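Local coordinates for protein carbohydrate kinase, FGGY (Rhodospirillum rubrum, PDB 3IFR) that probably phosphorylates D-xylulose as a sugar kinase of the FGGY family, built on the actin-like ATPase fold, at residues A61-L66 with T231-G236; E65-T68 with D74-P77. All coordinates share one frame; numbering follows the deposited sequence.

Interaction 1 of 2, residues A61-L66 with T231-G236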
ATOM      1  N   ALA A  61     -16.013  17.799   4.616  1.00 17.65           N
ATOM      2  CA  ALA A  61     -17.295  17.169   5.009  1.00 21.01           C
ATOM      3  C   ALA A  61     -17.165  16.157   6.148  1.00 23.35           C
ATOM      4  O   ALA A  61     -17.967  16.118   7.103  1.00 26.84           O
ATOM      5  CB  ALA A  61     -17.933  16.480   3.810  1.00 19.11           C
ATOM      6  N   VAL A  62     -16.159  15.312   6.007  1.00 20.62           N
ATOM      7  CA  VAL A  62     -15.910  14.187   6.886  1.00 21.35           C
ATOM      8  C   VAL A  62     -15.342  14.667   8.238  1.00 21.70           C
ATOM      9  O   VAL A  62     -15.695  14.153   9.274  1.00 22.00           O
ATOM     10  CB  VAL A  62     -14.909  13.309   6.137  1.00 23.78           C
ATOM     11  CG1 VAL A  62     -13.603  13.168   6.882  1.00 21.46           C
ATOM     12  CG2 VAL A  62     -15.518  12.031   5.642  1.00 21.34           C
ATOM     13  N   LEU A  63     -14.475  15.672   8.237  1.00 21.25           N
ATOM     14  CA  LEU A  63     -14.005  16.251   9.507  1.00 23.99           C
ATOM     15  C   LEU A  63     -15.164  16.927  10.253  1.00 22.19           C
ATOM     16  O   LEU A  63     -15.394  16.648  11.407  1.00 21.79           O
ATOM     17  CB  LEU A  63     -12.839  17.249   9.299  1.00 20.49           C
ATOM     18  CG  LEU A  63     -11.577  16.623   8.710  1.00 21.45           C
ATOM     19  CD1 LEU A  63     -10.493  17.659   8.300  1.00 21.68           C
ATOM     20  CD2 LEU A  63     -11.027  15.637   9.706  1.00 17.59           C
ATOM     21  N   ALA A  64     -15.887  17.823   9.586  1.00 22.49           N
ATOM     22  CA  ALA A  64     -17.081  18.410  10.193  1.00 21.26           C
ATOM     23  C   ALA A  64     -18.087  17.347  10.686  1.00 21.76           C
ATOM     24  O   ALA A  64     -18.670  17.461  11.764  1.00 21.66           O
ATOM     25  CB  ALA A  64     -17.723  19.319   9.225  1.00 18.81           C
ATOM     26  N   GLU A  65     -18.291  16.288   9.917  1.00 25.00           N
ATOM     27  CA  GLU A  65     -19.232  15.245  10.359  1.00 22.67           C
ATOM     28  C   GLU A  65     -18.736  14.554  11.631  1.00 23.60           C
ATOM     29  O   GLU A  65     -19.532  14.174  12.482  1.00 24.00           O
ATOM     30  CB  GLU A  65     -19.486  14.219   9.268  1.00 21.08           C
ATOM     31  CG  GLU A  65     -20.530  13.204   9.695  1.00 25.24           C
ATOM     32  CD  GLU A  65     -20.769  12.126   8.670  1.00 26.43           C
ATOM     33  OE1 GLU A  65     -21.058  12.476   7.497  1.00 28.25           O
ATOM     34  OE2 GLU A  65     -20.694  10.929   9.031  1.00 25.85           O
ATOM     35  N   LEU A  66     -17.415  14.419  11.769  1.00 21.80           N
ATOM     36  CA  LEU A  66     -16.819  13.849  12.970  1.00 20.50           C
ATOM     37  C   LEU A  66     -17.271  14.622  14.214  1.00 22.88           C
ATOM     38  O   LEU A  66     -17.682  14.020  15.208  1.00 24.36           O
ATOM     39  CB  LEU A  66     -15.293  13.913  12.880  1.00 22.97           C
ATOM     40  CG  LEU A  66     -14.501  12.612  12.774  1.00 25.90           C
ATOM     41  CD1 LEU A  66     -15.194  11.607  11.883  1.00 24.29           C
ATOM     42  CD2 LEU A  66     -13.030  12.859  12.368  1.00 19.63           C
ATOM     43  N   THR A 231     -13.289  23.438   7.849  1.00 18.50           N
ATOM     44  CA  THR A 231     -13.351  22.054   8.345  1.00 20.37           C
ATOM     45  C   THR A 231     -13.998  21.809   9.708  1.00 21.84           C
ATOM     46  O   THR A 231     -14.361  20.671  10.013  1.00 21.39           O
ATOM     47  CB  THR A 231     -11.971  21.391   8.375  1.00 22.74           C
ATOM     48  OG1 THR A 231     -11.173  22.031   9.378  1.00 23.94           O
ATOM     49  CG2 THR A 231     -11.284  21.524   7.012  1.00 22.38           C
ATOM     50  N   GLY A 232     -14.149  22.850  10.530  1.00 22.00           N
ATOM     51  CA  GLY A 232     -14.613  22.653  11.904  1.00 21.66           C
ATOM     52  C   GLY A 232     -13.484  22.377  12.900  1.00 23.41           C
ATOM     53  O   GLY A 232     -13.647  22.557  14.106  1.00 25.36           O
ATOM     54  N   LEU A 233     -12.337  21.913  12.407  1.00 24.79           N
ATOM     55  CA  LEU A 233     -11.172  21.680  13.283  1.00 25.29           C
ATOM     56  C   LEU A 233     -10.842  22.923  14.105  1.00 25.64           C
ATOM     57  O   LEU A 233     -10.983  24.063  13.638  1.00 23.83           O
ATOM     58  CB  LEU A 233      -9.942  21.256  12.466  1.00 23.92           C
ATOM     59  CG  LEU A 233      -9.674  19.754  12.235  1.00 25.81           C
ATOM     60  CD1 LEU A 233     -10.904  18.910  12.377  1.00 26.65           C
ATOM     61  CD2 LEU A 233      -8.934  19.398  10.899  1.00 20.77           C
ATOM     62  N   PRO A 234     -10.398  22.714  15.349  1.00 27.14           N
ATOM     63  CA  PRO A 234     -10.030  23.866  16.181  1.00 26.26           C
ATOM     64  C   PRO A 234      -8.900  24.634  15.533  1.00 23.87           C
ATOM     65  O   PRO A 234      -8.014  24.040  14.920  1.00 24.97           O
ATOM     66  CB  PRO A 234      -9.534  23.226  17.495  1.00 28.75           C
ATOM     67  CG  PRO A 234     -10.071  21.847  17.499  1.00 27.42           C
ATOM     68  CD  PRO A 234     -10.215  21.433  16.037  1.00 24.66           C
ATOM     69  N   THR A 235      -8.929  25.946  15.652  1.00 22.45           N
ATOM     70  CA  THR A 235      -7.830  26.745  15.148  1.00 24.05           C
ATOM     71  C   THR A 235      -6.504  26.324  15.817  1.00 24.14           C
ATOM     72  O   THR A 235      -6.461  26.017  17.005  1.00 23.75           O
ATOM     73  CB  THR A 235      -8.112  28.220  15.411  1.00 22.79           C
ATOM     74  OG1 THR A 235      -9.334  28.583  14.746  1.00 24.96           O
ATOM     75  CG2 THR A 235      -6.983  29.079  14.890  1.00 21.06           C
ATOM     76  N   GLY A 236      -5.418  26.290  15.058  1.00 23.32           N
ATOM     77  CA  GLY A 236      -4.137  25.953  15.663  1.00 25.34           C
ATOM     78  C   GLY A 236      -3.874  24.479  15.993  1.00 23.30           C
ATOM     79  O   GLY A 236      -2.801  24.143  16.439  1.00 19.90           O
TER
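Leu63, on the inner side of helix 52-70, meets Thr231 and Leu233 where helix 225-231 gives way to the loop before strand 238-244. Both segments belong to the N-terminal FGGY domain, of the actin-like ATPase fold, and the contact joins helix 52-70 to the C-terminal end of helix 225-231 and the loop after it, beside the mixed beta-sheet. Leu63 carries most of the helix's share. Its CG stands anti to the carbonyl carbon and beside the backbone N (chi1 -63°), and this setting, with chi2 extended, sends CD1 along the flank of Thr231 and up against the Leu233 branch. The two leucines are angled across each other: Leu63 CD1 sits 3.5 Å from Leu233 CD2, tighter than an ordinary methyl contact, while Leu233 CD1 reaches back to Leu63 CB at 4.0 Å. Both leucines also touch Ile10 and Ile80 of the neighbouring strands, which extends this apolar patch onto the sheet.

Thr231 lies alongside Leu63 with the two side chains pointing the same way, and its CB is 4.0 Å from Leu63 CD1. With chi1 at 68°, OG1 is placed between the backbone N and the carbonyl carbon, and CG2 is left to face the leucine methyl. The hydroxyl is thereby turned to its own chain, accepting from Leu233 N at 3.2 Å in an ST turn and pairing with Ala227 O one helical turn earlier. Gly232, with positive phi (88°), takes the chain out of the helix inside this turn, close to Ala64, whose CA is 5.2 Å from the glycine CA. Across the backbones no hydrogen bond forms: Thr231 O comes to 3.3 Å from Ala64 N at a poor angle, and Ala64 CB lies 3.7 Å from the same oxygen.

Interaction 2 of 2, residues E65-T68 with D74-P77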
ATOM      1  N   GLU A  65     -18.291  16.288   9.917  1.00 25.00           N
ATOM      2  CA  GLU A  65     -19.232  15.245  10.359  1.00 22.67           C
ATOM      3  C   GLU A  65     -18.736  14.554  11.631  1.00 23.60           C
ATOM      4  O   GLU A  65     -19.532  14.174  12.482  1.00 24.00           O
ATOM      5  CB  GLU A  65     -19.486  14.219   9.268  1.00 21.08           C
ATOM      6  CG  GLU A  65     -20.530  13.204   9.695  1.00 25.24           C
ATOM      7  CD  GLU A  65     -20.769  12.126   8.670  1.00 26.43           C
ATOM      8  OE1 GLU A  65     -21.058  12.476   7.497  1.00 28.25           O
ATOM      9  OE2 GLU A  65     -20.694  10.929   9.031  1.00 25.85           O
ATOM     10  N   LEU A  66     -17.415  14.419  11.769  1.00 21.80           N
ATOM     11  CA  LEU A  66     -16.819  13.849  12.970  1.00 20.50           C
ATOM     12  C   LEU A  66     -17.271  14.622  14.214  1.00 22.88           C
ATOM     13  O   LEU A  66     -17.682  14.020  15.208  1.00 24.36           O
ATOM     14  CB  LEU A  66     -15.293  13.913  12.880  1.00 22.97           C
ATOM     15  CG  LEU A  66     -14.501  12.612  12.774  1.00 25.90           C
ATOM     16  CD1 LEU A  66     -15.194  11.607  11.883  1.00 24.29           C
ATOM     17  CD2 LEU A  66     -13.030  12.859  12.368  1.00 19.63           C
ATOM     18  N   LYS A  67     -17.177  15.945  14.144  1.00 19.74           N
ATOM     19  CA  LYS A  67     -17.584  16.841  15.210  1.00 21.15           C
ATOM     20  C   LYS A  67     -19.079  16.754  15.468  1.00 22.95           C
ATOM     21  O   LYS A  67     -19.506  16.822  16.584  1.00 27.65           O
ATOM     22  CB  LYS A  67     -17.224  18.255  14.803  1.00 21.30           C
ATOM     23  CG  LYS A  67     -17.224  19.321  15.879  1.00 24.84           C
ATOM     24  CD  LYS A  67     -17.113  20.709  15.197  1.00 26.85           C
ATOM     25  CE  LYS A  67     -16.571  21.766  16.126  1.00 33.26           C
ATOM     26  NZ  LYS A  67     -16.170  23.016  15.370  1.00 29.82           N
ATOM     27  N   THR A  68     -19.870  16.577  14.420  1.00 25.23           N
ATOM     28  CA  THR A  68     -21.327  16.546  14.483  1.00 25.27           C
ATOM     29  C   THR A  68     -21.807  15.248  15.060  1.00 25.00           C
ATOM     30  O   THR A  68     -22.812  15.184  15.755  1.00 26.14           O
ATOM     31  CB  THR A  68     -21.903  16.717  13.049  1.00 24.22           C
ATOM     32  OG1 THR A  68     -22.143  18.098  12.829  1.00 29.47           O
ATOM     33  CG2 THR A  68     -23.211  15.999  12.867  1.00 28.32           C
ATOM     34  N   ASP A  74     -18.092  15.777  23.454  1.00 32.20           N
ATOM     35  CA  ASP A  74     -17.061  14.740  23.320  1.00 32.55           C
ATOM     36  C   ASP A  74     -16.090  15.056  22.162  1.00 35.68           C
ATOM     37  O   ASP A  74     -15.509  14.140  21.541  1.00 31.41           O
ATOM     38  CB  ASP A  74     -17.677  13.348  23.165  1.00 31.48           C
ATOM     39  CG  ASP A  74     -16.660  12.226  23.380  1.00 44.31           C
ATOM     40  OD1 ASP A  74     -16.732  11.204  22.638  1.00 44.77           O
ATOM     41  OD2 ASP A  74     -15.781  12.349  24.289  1.00 45.78           O
ATOM     42  N   TRP A  75     -15.932  16.360  21.891  1.00 31.10           N
ATOM     43  CA  TRP A  75     -15.053  16.867  20.852  1.00 29.88           C
ATOM     44  C   TRP A  75     -13.820  17.543  21.487  1.00 30.60           C
ATOM     45  O   TRP A  75     -13.901  18.667  21.948  1.00 32.36           O
ATOM     46  CB  TRP A  75     -15.832  17.892  20.011  1.00 28.60           C
ATOM     47  CG  TRP A  75     -15.107  18.493  18.820  1.00 27.57           C
ATOM     48  CD1 TRP A  75     -14.781  19.824  18.625  1.00 29.18           C
ATOM     49  CD2 TRP A  75     -14.655  17.802  17.643  1.00 25.91           C
ATOM     50  NE1 TRP A  75     -14.155  19.984  17.405  1.00 27.37           N
ATOM     51  CE2 TRP A  75     -14.070  18.762  16.787  1.00 27.13           C
ATOM     52  CE3 TRP A  75     -14.696  16.473  17.229  1.00 25.00           C
ATOM     53  CZ2 TRP A  75     -13.528  18.417  15.550  1.00 26.90           C
ATOM     54  CZ3 TRP A  75     -14.146  16.141  16.006  1.00 22.41           C
ATOM     55  CH2 TRP A  75     -13.577  17.099  15.187  1.00 22.86           C
ATOM     56  N   ARG A  76     -12.678  16.878  21.521  1.00 29.55           N
ATOM     57  CA  ARG A  76     -11.478  17.556  22.028  1.00 29.51           C
ATOM     58  C   ARG A  76     -10.229  17.047  21.299  1.00 27.62           C
ATOM     59  O   ARG A  76      -9.312  16.552  21.928  1.00 27.58           O
ATOM     60  CB  ARG A  76     -11.366  17.376  23.555  1.00 29.43           C
ATOM     61  CG  ARG A  76     -11.636  15.941  23.996  1.00 35.25           C
ATOM     62  CD  ARG A  76     -11.649  15.648  25.539  1.00 39.94           C
ATOM     63  NE  ARG A  76     -12.613  14.574  25.815  1.00 41.28           N
ATOM     64  CZ  ARG A  76     -12.354  13.272  25.675  1.00 41.21           C
ATOM     65  NH1 ARG A  76     -13.293  12.366  25.911  1.00 38.73           N
ATOM     66  NH2 ARG A  76     -11.145  12.866  25.302  1.00 44.76           N
ATOM     67  N   PRO A  77     -10.215  17.141  19.953  1.00 28.51           N
ATOM     68  CA  PRO A  77      -9.101  16.620  19.159  1.00 25.49           C
ATOM     69  C   PRO A  77      -7.812  17.384  19.432  1.00 25.04           C
ATOM     70  O   PRO A  77      -7.842  18.611  19.502  1.00 24.59           O
ATOM     71  CB  PRO A  77      -9.578  16.863  17.718  1.00 26.30           C
ATOM     72  CG  PRO A  77     -10.614  17.911  17.853  1.00 24.96           C
ATOM     73  CD  PRO A  77     -11.328  17.525  19.073  1.00 24.16           C
TER
HETATM   74  O   HOH W   1     -13.282  22.762  16.986  1.00 35.32           O
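Lys67 lays its aliphatic chain over the indole of Trp75, pinning the C-terminal part of helix 52-70 to the loop that enters strand 77-84. This helix lies in the connection from strand 29-37 to strand 77-84, which runs parallel to strand 8-14 in the sheet of the N-terminal FGGY domain. The two side chains cross at about a right angle. A chi1 of -165° swings Lys67 CG away from the main-chain nitrogen, and the extended chain beyond carries the methylenes over the indole toward its nitrogen. CG hangs 3.3 Å from the centroid of the five-membered ring and only 11° off the ring normal, a CH-pi contact made squarely on the face. Farther out, CE lies 3.3 Å from Trp75 NE1. The six-membered ring reaches back to the helix, where CE3 is 3.5 Å from Lys67 CA and CZ3 is 4.0 Å from Leu66 CB.

The CB bond of Trp75 points toward the helix, and chi1 of -177° extends the indole in that sense, beside the lysine chain. Pro77 CD, 3.6 Å above the opposite face, completes a sandwich of lysine methylenes, indole and proline ring. Ile10, Leu23 and Leu233 also touch the tryptophan, which links the loop before strand 77-84 to the one before strand 238-244.

The polar ends meet through solvent. A water in the plane of the indole accepts from Trp75 NE1 at 2.9 Å. The lysine methylenes cover aromatic carbon, while its ammonium is held mainly by Gly232 O, with the water as a weak second partner. No direct hydrogen bond crosses between the segments, consistent with apolar burial and CH-pi attraction, rather than direct polar bonds, holding them together.

Overall arrangement
From the N terminus, the chain runs through the three antiparallel strands 8-14, 18-25 and 29-37 before helix 52-70, the starting point of both contacts. Interaction 2 closes the short loop between this helix and strand 77-84. Interaction 1 closes a far longer loop, returning to the same helix after 164 intervening residues, just ahead of strand 238-244. The short closure lies within the span of the long one, and the segments share Glu65 and Leu66. Their centres are 8 Å apart, and they touch directly, through Pro77 against Pro234 among others, tying the approaches to two adjacent parallel strands to one helix.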